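Local coordinates for uncharacterized protein (Bacillus thuringiensis serovar kurstaki, PDB 4XE7) that probably assembles, as an actin-like ParM protein, into nucleotide-dependent filaments that segregate plasmid DNA, here in its apo form, at residues L237-S242 with G263-I268; D342-Y347 with V374-A379; I368-G373 with I391-I396. All blocks are in the same frame, centred on the assembly; numbering follows the deposited sequence.

Contact 1. Residues L237-S242 with G263-I268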
loop_
_atom_site.group_PDB
_atom_site.type_symbol
_atom_site.label_atom_id
_atom_site.label_comp_id
_atom_site.label_asym_id
_atom_site.label_seq_id
_atom_site.Cartn_x
_atom_site.Cartn_y
_atom_site.Cartn_z
ATOM N N LEU A 237 -11.014 -0.925 -6.341
ATOM C CA LEU A 237 -11.359 -2.308 -6.719
ATOM C C LEU A 237 -10.412 -3.320 -6.062
ATOM O O LEU A 237 -9.237 -3.419 -6.442
ATOM C CB LEU A 237 -11.319 -2.469 -8.249
ATOM C CG LEU A 237 -11.979 -1.315 -8.994
ATOM C CD1 LEU A 237 -11.989 -1.551 -10.496
ATOM C CD2 LEU A 237 -13.398 -1.127 -8.457
ATOM N N GLY A 238 -10.915 -4.059 -5.077
ATOM C CA GLY A 238 -10.079 -4.959 -4.298
ATOM C C GLY A 238 -10.331 -6.441 -4.550
ATOM O O GLY A 238 -11.080 -6.807 -5.453
ATOM N N ALA A 239 -9.733 -7.295 -3.723
ATOM C CA ALA A 239 -9.814 -8.742 -3.926
ATOM C C ALA A 239 -11.191 -9.291 -3.547
ATOM O O ALA A 239 -11.737 -10.156 -4.242
ATOM C CB ALA A 239 -8.714 -9.454 -3.127
ATOM N N GLY A 240 -11.752 -8.779 -2.456
ATOM C CA GLY A 240 -13.020 -9.281 -1.942
ATOM C C GLY A 240 -14.136 -8.256 -1.975
ATOM O O GLY A 240 -15.303 -8.586 -1.834
ATOM N N THR A 241 -13.777 -6.990 -2.168
ATOM C CA THR A 241 -14.754 -5.914 -2.134
ATOM C C THR A 241 -14.389 -4.822 -3.117
ATOM O O THR A 241 -13.234 -4.700 -3.532
ATOM C CB THR A 241 -14.856 -5.235 -0.733
ATOM O OG1 THR A 241 -13.575 -4.696 -0.382
ATOM C CG2 THR A 241 -15.316 -6.209 0.345
ATOM N N SER A 242 -15.380 -3.999 -3.439
ATOM C CA SER A 242 -15.152 -2.758 -4.161
ATOM C C SER A 242 -15.693 -1.606 -3.327
ATOM O O SER A 242 -16.801 -1.692 -2.781
ATOM C CB SER A 242 -15.821 -2.790 -5.541
ATOM O OG SER A 242 -15.204 -3.748 -6.384
ATOM N N GLY A 263 -15.551 -8.465 -5.954
ATOM C CA GLY A 263 -14.111 -8.617 -5.794
ATOM C C GLY A 263 -13.513 -9.384 -6.961
ATOM O O GLY A 263 -14.253 -9.904 -7.788
ATOM N N THR A 264 -12.187 -9.452 -7.038
ATOM C CA THR A 264 -11.543 -10.310 -8.043
ATOM C C THR A 264 -11.479 -11.793 -7.637
ATOM O O THR A 264 -11.296 -12.672 -8.500
ATOM C CB THR A 264 -10.101 -9.858 -8.339
ATOM O OG1 THR A 264 -9.366 -9.802 -7.106
ATOM C CG2 THR A 264 -10.097 -8.489 -9.043
ATOM N N ASN A 265 -11.627 -12.056 -6.337
ATOM C CA ASN A 265 -11.449 -13.395 -5.778
ATOM C C ASN A 265 -12.193 -14.479 -6.549
ATOM O O ASN A 265 -11.586 -15.437 -7.036
ATOM C CB ASN A 265 -11.888 -13.435 -4.298
ATOM C CG ASN A 265 -10.839 -12.869 -3.358
ATOM O OD1 ASN A 265 -9.678 -12.677 -3.737
ATOM N ND2 ASN A 265 -11.241 -12.611 -2.117
ATOM N N LYS A 266 -13.504 -14.333 -6.678
ATOM C CA LYS A 266 -14.276 -15.386 -7.334
ATOM C C LYS A 266 -13.897 -15.573 -8.810
ATOM O O LYS A 266 -14.014 -16.676 -9.329
ATOM C CB LYS A 266 -15.768 -15.100 -7.201
ATOM C CG LYS A 266 -16.136 -14.607 -5.811
ATOM C CD LYS A 266 -17.457 -15.174 -5.331
ATOM C CE LYS A 266 -17.649 -14.902 -3.851
ATOM N NZ LYS A 266 -18.984 -15.361 -3.379
ATOM N N TYR A 267 -13.441 -14.508 -9.478
ATOM C CA TYR A 267 -13.081 -14.589 -10.903
ATOM C C TYR A 267 -11.766 -15.328 -11.073
ATOM O O TYR A 267 -11.594 -16.141 -11.991
ATOM C CB TYR A 267 -12.998 -13.187 -11.542
ATOM C CG TYR A 267 -14.324 -12.461 -11.497
ATOM C CD1 TYR A 267 -15.206 -12.504 -12.583
ATOM C CD2 TYR A 267 -14.727 -11.766 -10.342
ATOM C CE1 TYR A 267 -16.447 -11.849 -12.521
ATOM C CE2 TYR A 267 -15.949 -11.131 -10.268
ATOM C CZ TYR A 267 -16.807 -11.166 -11.365
ATOM O OH TYR A 267 -18.024 -10.524 -11.287
ATOM N N ILE A 268 -10.837 -15.034 -10.179
ATOM C CA ILE A 268 -9.543 -15.704 -10.158
ATOM C C ILE A 268 -9.705 -17.190 -9.804
ATOM O O ILE A 268 -9.077 -18.054 -10.428
ATOM C CB ILE A 268 -8.586 -14.984 -9.175
ATOM C CG1 ILE A 268 -8.182 -13.628 -9.789
ATOM C CG2 ILE A 268 -7.380 -15.884 -8.821
ATOM C CD1 ILE A 268 -7.600 -12.597 -8.803
#

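Contact 2. Residues D342-Y347 with V374-A379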
loop_
_atom_site.group_PDB
_atom_site.type_symbol
_atom_site.label_atom_id
_atom_site.label_comp_id
_atom_site.label_asym_id
_atom_site.label_seq_id
_atom_site.Cartn_x
_atom_site.Cartn_y
_atom_site.Cartn_z
ATOM N N ASP A 342 -10.784 -14.601 -20.452
ATOM C CA ASP A 342 -12.224 -14.809 -20.177
ATOM C C ASP A 342 -12.657 -14.308 -18.796
ATOM O O ASP A 342 -13.689 -13.638 -18.648
ATOM C CB ASP A 342 -12.600 -16.293 -20.273
ATOM C CG ASP A 342 -12.787 -16.767 -21.707
ATOM O OD1 ASP A 342 -12.828 -15.913 -22.620
ATOM O OD2 ASP A 342 -12.893 -17.999 -21.913
ATOM N N GLY A 343 -11.887 -14.676 -17.784
ATOM C CA GLY A 343 -12.161 -14.250 -16.426
ATOM C C GLY A 343 -11.897 -12.763 -16.249
ATOM O O GLY A 343 -12.672 -12.081 -15.577
ATOM N N MET A 344 -10.813 -12.256 -16.846
ATOM C CA MET A 344 -10.533 -10.812 -16.806
ATOM C C MET A 344 -11.685 -9.966 -17.404
ATOM O O MET A 344 -12.067 -8.937 -16.861
ATOM C CB MET A 344 -9.243 -10.490 -17.559
ATOM C CG MET A 344 -7.951 -10.919 -16.897
ATOM S SD MET A 344 -6.543 -10.586 -17.986
ATOM C CE MET A 344 -5.210 -10.699 -16.790
ATOM N N LEU A 345 -12.228 -10.391 -18.539
ATOM C CA LEU A 345 -13.211 -9.565 -19.228
ATOM C C LEU A 345 -14.591 -9.728 -18.603
ATOM O O LEU A 345 -15.388 -8.787 -18.600
ATOM C CB LEU A 345 -13.247 -9.899 -20.719
ATOM C CG LEU A 345 -11.941 -9.597 -21.440
ATOM C CD1 LEU A 345 -12.017 -10.063 -22.890
ATOM C CD2 LEU A 345 -11.644 -8.114 -21.371
ATOM N N LYS A 346 -14.872 -10.922 -18.083
ATOM C CA LYS A 346 -16.094 -11.144 -17.312
ATOM C C LYS A 346 -16.110 -10.206 -16.092
ATOM O O LYS A 346 -17.111 -9.534 -15.791
ATOM C CB LYS A 346 -16.185 -12.609 -16.883
ATOM C CG LYS A 346 -17.506 -13.025 -16.283
ATOM C CD LYS A 346 -17.786 -14.497 -16.570
ATOM C CE LYS A 346 -16.684 -15.399 -16.041
ATOM N NZ LYS A 346 -16.675 -16.726 -16.733
ATOM N N TYR A 347 -14.973 -10.137 -15.414
ATOM C CA TYR A 347 -14.811 -9.216 -14.291
ATOM C C TYR A 347 -14.931 -7.752 -14.737
ATOM O O TYR A 347 -15.590 -6.944 -14.079
ATOM C CB TYR A 347 -13.459 -9.457 -13.604
ATOM C CG TYR A 347 -13.131 -8.412 -12.553
ATOM C CD1 TYR A 347 -13.712 -8.458 -11.285
ATOM C CD2 TYR A 347 -12.234 -7.394 -12.822
ATOM C CE1 TYR A 347 -13.395 -7.506 -10.314
ATOM C CE2 TYR A 347 -11.920 -6.438 -11.865
ATOM C CZ TYR A 347 -12.508 -6.497 -10.613
ATOM O OH TYR A 347 -12.201 -5.538 -9.667
ATOM N N VAL A 374 -8.100 -3.088 -10.858
ATOM C CA VAL A 374 -7.855 -2.407 -12.125
ATOM C C VAL A 374 -6.788 -3.150 -12.920
ATOM O O VAL A 374 -6.854 -3.239 -14.148
ATOM C CB VAL A 374 -7.431 -0.949 -11.910
ATOM C CG1 VAL A 374 -7.222 -0.250 -13.222
ATOM C CG2 VAL A 374 -8.495 -0.203 -11.112
ATOM N N LEU A 375 -5.821 -3.701 -12.199
ATOM C CA LEU A 375 -4.737 -4.455 -12.805
ATOM C C LEU A 375 -5.238 -5.784 -13.357
ATOM O O LEU A 375 -4.889 -6.170 -14.461
ATOM C CB LEU A 375 -3.635 -4.699 -11.780
ATOM C CG LEU A 375 -3.053 -3.463 -11.088
ATOM C CD1 LEU A 375 -2.146 -3.886 -9.936
ATOM C CD2 LEU A 375 -2.303 -2.587 -12.070
ATOM N N PHE A 376 -6.051 -6.484 -12.577
ATOM C CA PHE A 376 -6.649 -7.734 -13.036
ATOM C C PHE A 376 -7.570 -7.508 -14.243
ATOM O O PHE A 376 -7.519 -8.260 -15.241
ATOM C CB PHE A 376 -7.425 -8.402 -11.891
ATOM C CG PHE A 376 -8.135 -9.676 -12.290
ATOM C CD1 PHE A 376 -7.412 -10.819 -12.608
ATOM C CD2 PHE A 376 -9.516 -9.729 -12.340
ATOM C CE1 PHE A 376 -8.061 -11.988 -12.978
ATOM C CE2 PHE A 376 -10.174 -10.899 -12.691
ATOM C CZ PHE A 376 -9.443 -12.030 -13.015
ATOM N N GLY A 377 -8.393 -6.463 -14.150
ATOM C CA GLY A 377 -9.414 -6.171 -15.155
ATOM C C GLY A 377 -8.987 -5.197 -16.231
ATOM O O GLY A 377 -9.809 -4.766 -17.046
ATOM N N TYR A 378 -7.696 -4.875 -16.256
ATOM C CA TYR A 378 -7.163 -3.859 -17.164
ATOM C C TYR A 378 -7.554 -4.073 -18.639
ATOM O O TYR A 378 -7.896 -3.112 -19.320
ATOM C CB TYR A 378 -5.626 -3.772 -17.041
ATOM C CG TYR A 378 -5.033 -2.640 -17.869
ATOM C CD1 TYR A 378 -4.536 -2.866 -19.147
ATOM C CD2 TYR A 378 -5.004 -1.337 -17.382
ATOM C CE1 TYR A 378 -4.011 -1.806 -19.925
ATOM C CE2 TYR A 378 -4.488 -0.291 -18.138
ATOM C CZ TYR A 378 -3.986 -0.533 -19.407
ATOM O OH TYR A 378 -3.473 0.510 -20.155
ATOM N N ALA A 379 -7.503 -5.311 -19.133
ATOM C CA ALA A 379 -7.759 -5.551 -20.556
ATOM C C ALA A 379 -9.126 -5.050 -20.994
ATOM O O ALA A 379 -9.288 -4.575 -22.112
ATOM C CB ALA A 379 -7.617 -7.047 -20.885
#

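Contact 3. Residues I368-G373 with I391-I396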
loop_
_atom_site.group_PDB
_atom_site.type_symbol
_atom_site.label_atom_id
_atom_site.label_comp_id
_atom_site.label_asym_id
_atom_site.label_seq_id
_atom_site.Cartn_x
_atom_site.Cartn_y
_atom_site.Cartn_z
ATOM N N ILE A 368 -13.004 7.713 -11.290
ATOM C CA ILE A 368 -11.658 7.157 -11.168
ATOM C C ILE A 368 -11.649 5.727 -10.625
ATOM O O ILE A 368 -12.402 5.423 -9.707
ATOM C CB ILE A 368 -10.792 8.051 -10.245
ATOM C CG1 ILE A 368 -10.897 9.511 -10.690
ATOM C CG2 ILE A 368 -9.341 7.567 -10.240
ATOM C CD1 ILE A 368 -10.163 10.512 -9.796
ATOM N N VAL A 369 -10.802 4.854 -11.191
ATOM C CA VAL A 369 -10.618 3.516 -10.643
ATOM C C VAL A 369 -9.208 3.365 -10.094
ATOM O O VAL A 369 -8.248 3.884 -10.661
ATOM C CB VAL A 369 -10.895 2.402 -11.678
ATOM C CG1 VAL A 369 -12.359 2.397 -12.061
ATOM C CG2 VAL A 369 -9.990 2.544 -12.930
ATOM N N VAL A 370 -9.097 2.686 -8.956
ATOM C CA VAL A 370 -7.806 2.377 -8.346
ATOM C C VAL A 370 -7.934 1.003 -7.760
ATOM O O VAL A 370 -9.043 0.476 -7.691
ATOM C CB VAL A 370 -7.394 3.387 -7.236
ATOM C CG1 VAL A 370 -7.302 4.781 -7.795
ATOM C CG2 VAL A 370 -8.374 3.342 -6.087
ATOM N N GLY A 371 -6.813 0.418 -7.335
ATOM C CA GLY A 371 -6.842 -0.855 -6.639
ATOM C C GLY A 371 -6.335 -1.969 -7.533
ATOM O O GLY A 371 -6.245 -1.784 -8.737
ATOM N N GLY A 372 -6.026 -3.124 -6.938
ATOM C CA GLY A 372 -5.534 -4.284 -7.662
ATOM C C GLY A 372 -6.501 -4.820 -8.711
ATOM O O GLY A 372 -6.085 -5.464 -9.671
ATOM N N GLY A 373 -7.791 -4.564 -8.520
ATOM C CA GLY A 373 -8.811 -4.963 -9.475
ATOM C C GLY A 373 -8.641 -4.300 -10.840
ATOM O O GLY A 373 -9.002 -4.864 -11.869
ATOM N N ILE A 391 -11.217 7.961 -15.539
ATOM C CA ILE A 391 -9.776 7.977 -15.340
ATOM C C ILE A 391 -9.251 6.623 -14.880
ATOM O O ILE A 391 -9.644 6.111 -13.828
ATOM C CB ILE A 391 -9.366 9.036 -14.296
ATOM C CG1 ILE A 391 -9.902 10.417 -14.692
ATOM C CG2 ILE A 391 -7.868 9.051 -14.125
ATOM C CD1 ILE A 391 -9.489 10.854 -16.076
ATOM N N LEU A 392 -8.377 6.040 -15.683
ATOM C CA LEU A 392 -7.626 4.861 -15.280
ATOM C C LEU A 392 -6.194 5.358 -15.172
ATOM O O LEU A 392 -5.550 5.568 -16.190
ATOM C CB LEU A 392 -7.771 3.729 -16.302
ATOM C CG LEU A 392 -7.543 2.279 -15.873
ATOM C CD1 LEU A 392 -7.934 1.325 -17.000
ATOM C CD2 LEU A 392 -6.097 2.063 -15.462
ATOM N N PRO A 393 -5.714 5.594 -13.940
ATOM C CA PRO A 393 -4.430 6.279 -13.712
ATOM C C PRO A 393 -3.264 5.543 -14.361
ATOM O O PRO A 393 -3.196 4.309 -14.268
ATOM C CB PRO A 393 -4.279 6.285 -12.168
ATOM C CG PRO A 393 -5.673 6.030 -11.628
ATOM C CD PRO A 393 -6.355 5.166 -12.687
ATOM N N LYS A 394 -2.368 6.287 -15.009
ATOM C CA LYS A 394 -1.213 5.691 -15.680
ATOM C C LYS A 394 -0.356 4.887 -14.708
ATOM O O LYS A 394 0.149 3.819 -15.055
ATOM C CB LYS A 394 -0.368 6.773 -16.355
ATOM C CG LYS A 394 -0.879 7.195 -17.717
ATOM C CD LYS A 394 0.071 6.763 -18.820
ATOM C CE LYS A 394 -0.390 7.260 -20.183
ATOM N NZ LYS A 394 -0.402 6.169 -21.199
ATOM N N ASN A 395 -0.225 5.408 -13.492
ATOM C CA ASN A 395 0.558 4.798 -12.414
ATOM C C ASN A 395 -0.267 3.913 -11.466
ATOM O O ASN A 395 0.047 3.784 -10.270
ATOM C CB ASN A 395 1.227 5.903 -11.614
ATOM C CG ASN A 395 0.271 7.029 -11.312
ATOM O OD1 ASN A 395 -0.936 6.872 -11.486
ATOM N ND2 ASN A 395 0.794 8.173 -10.878
ATOM N N ILE A 396 -1.317 3.307 -12.015
ATOM C CA ILE A 396 -2.204 2.390 -11.290
ATOM C C ILE A 396 -1.433 1.324 -10.508
ATOM O O ILE A 396 -1.887 0.847 -9.467
ATOM C CB ILE A 396 -3.186 1.706 -12.283
ATOM C CG1 ILE A 396 -4.197 0.829 -11.560
ATOM C CG2 ILE A 396 -2.406 0.878 -13.323
ATOM C CD1 ILE A 396 -5.211 1.599 -10.759
#

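Contact 1. Residues L237-S242 with G263-I268
The carboxamide of N265 presents one face to A239, whose carbonyl O stands almost perpendicularly above N265 CG at 3.0 Å. From that point A239 O is equally far from both ends of the amide and hydrogen-bonds to neither. A239 CB lies on the same side of the plane, beyond the oxygen end, with N265 OD1 3.4 Å from it. The other flat group, the Y267 ring, has T264 O in its plane at the edge and forms an edge-to-face pair with Y347 of helix 337-362.

The polar grip is made by backbone atoms. N265 N donates to A239 O over 2.8 Å with an N-H...O angle of 158°, approaching in the carbonyl plane, so this oxygen binds an N-H in its own plane while resting on the amide. One residue earlier, T264 N reaches a lone pair of G238 O in a longer bond of 3.3 Å, with 149° at the hydrogen. The G238-T241 loop joins strands 232-237 and 242-248, and its Gly-Ala-Gly-Thr sequence matches the second phosphate-binding loop of the actin fold; in relatives this hairpin faces the nucleotide phosphates. A bond from G238 N to T241 O closes the turn, while residues 263-265, leading into helix 265-279, pack against it.

G263 and G240, neither with a side chain, bring their CA atoms to 4.1 Å, and G263 CA also makes a C-H...O contact with A239 O. With chi1 at 55°, T264 OG1 sits between its own backbone N and carbonyl carbon and comes within 3.4 Å of A239 CA. That rotamer leaves T264 CG2 beside the backbone N, where it packs on Y347 and F376.

Contact 2. Residues D342-Y347 with V374-A379
An aromatic and aliphatic packing contact joins M344, L345 and Y347 of helix 337-362 to F376, G377 and A379, where helix 372-376 passes into helix 378-381. It lies in the half of the actin-like fold built on the five-stranded sheet, and F376 also packs on Y267, I268 and I271 of helix 265-279. F376 carries most of it. Its ring edge is directed at the face of Y347 in an offset edge-to-face pair, with centroids 5.4 Å apart and planes at 63°. The closest atoms of the pair are Y347 CD2 and F376 CD2, separated by 3.6 Å. In both residues CG is anti to the backbone N (chi1 177° in F376), which carries the rings out from their helices into the shared space. G377 brings its CA to the edge of the Y347 ring, near its plane, 3.9 Å from CD2. On the more exposed side, L345 CD2 packs on A379 CB. M344 instead passes over one face of F376, its CG lying 4.1 Å from F376 CE1 and displaced toward the ring's margin. Extended beyond CG, the same side chain runs past the F376 carbonyl, with M344 CG 3.2 Å from F376 O.

Contact 3. Residues I368-G373 with I391-I396
I368 pairs with I391 in a single parallel bridge, their side chains side by side and pointing the same way, with I368 CG1 3.9 Å from I391 CB. I368 CA also sends a C-H...O contact of 3.5 Å to I391 O. At V369 that same oxygen receives the one hydrogen bond between the two segments: V369 N lies 3.1 Å from I391 O, with 164° at the hydrogen, and meets the carbonyl almost head-on. The V369 side chain crosses that of L392 at a slant, CG2 lying 3.8 Å from L392 CG.

Strand pairing then stops, because the next backbone nitrogen that might have continued it belongs to P393. V369 O is buried without a hydrogen-bonding partner and has hydrocarbon set against it instead, the nearest being P393 CD at 3.1 Å. At V370, the methyl CD1 of I396 arrives 3.6 Å from the CA atom. I396 CG1 is anti to its own N (chi1 -176°), which sends CD1 inward from the turn P393-I396 to the backbone of V370. V370 CG1 packs more loosely on P393 CG.

G371 has the I396 methyl 4.0 Å from its N, and its positive phi of 107° belongs to a backbone conformation open mainly to glycine. S399 lies just beyond, its hydroxyl bonded to I396 O and weakly to G371 N. Beyond G371 the chain enters helix 372-376.

Strand 366-370 lies between strand 232-237 and the short edge strand 390-391. A strand of this kind running through consecutive glycines into a helix matches the adenosine motif of the actin, Hsp70 and sugar kinase superfamily, which in nucleotide-bound relatives lies against the adenosine.

How the contacts relate
All three contacts gather around strands 232-237 and 366-370 and the helices packed on them, with centres 11 Å (contacts 1 and 2), 13 Å (2 and 3) and 15 Å (1 and 3) apart. Contact 1 closes before either of the others opens, whereas the segments of contacts 2 and 3 alternate along the chain and share helix 372-376. Strands 232-237 and 366-370 are parallel neighbours, and L237 probably hydrogen-bonds with V370 and G373, tying contact 1 to contact 3. Y347 and V374 bridge the helical layer to the sheet. The probable phosphate loop and probable adenosine motif are thus joined through L237, with Y347, V374 and F376 packed beside them.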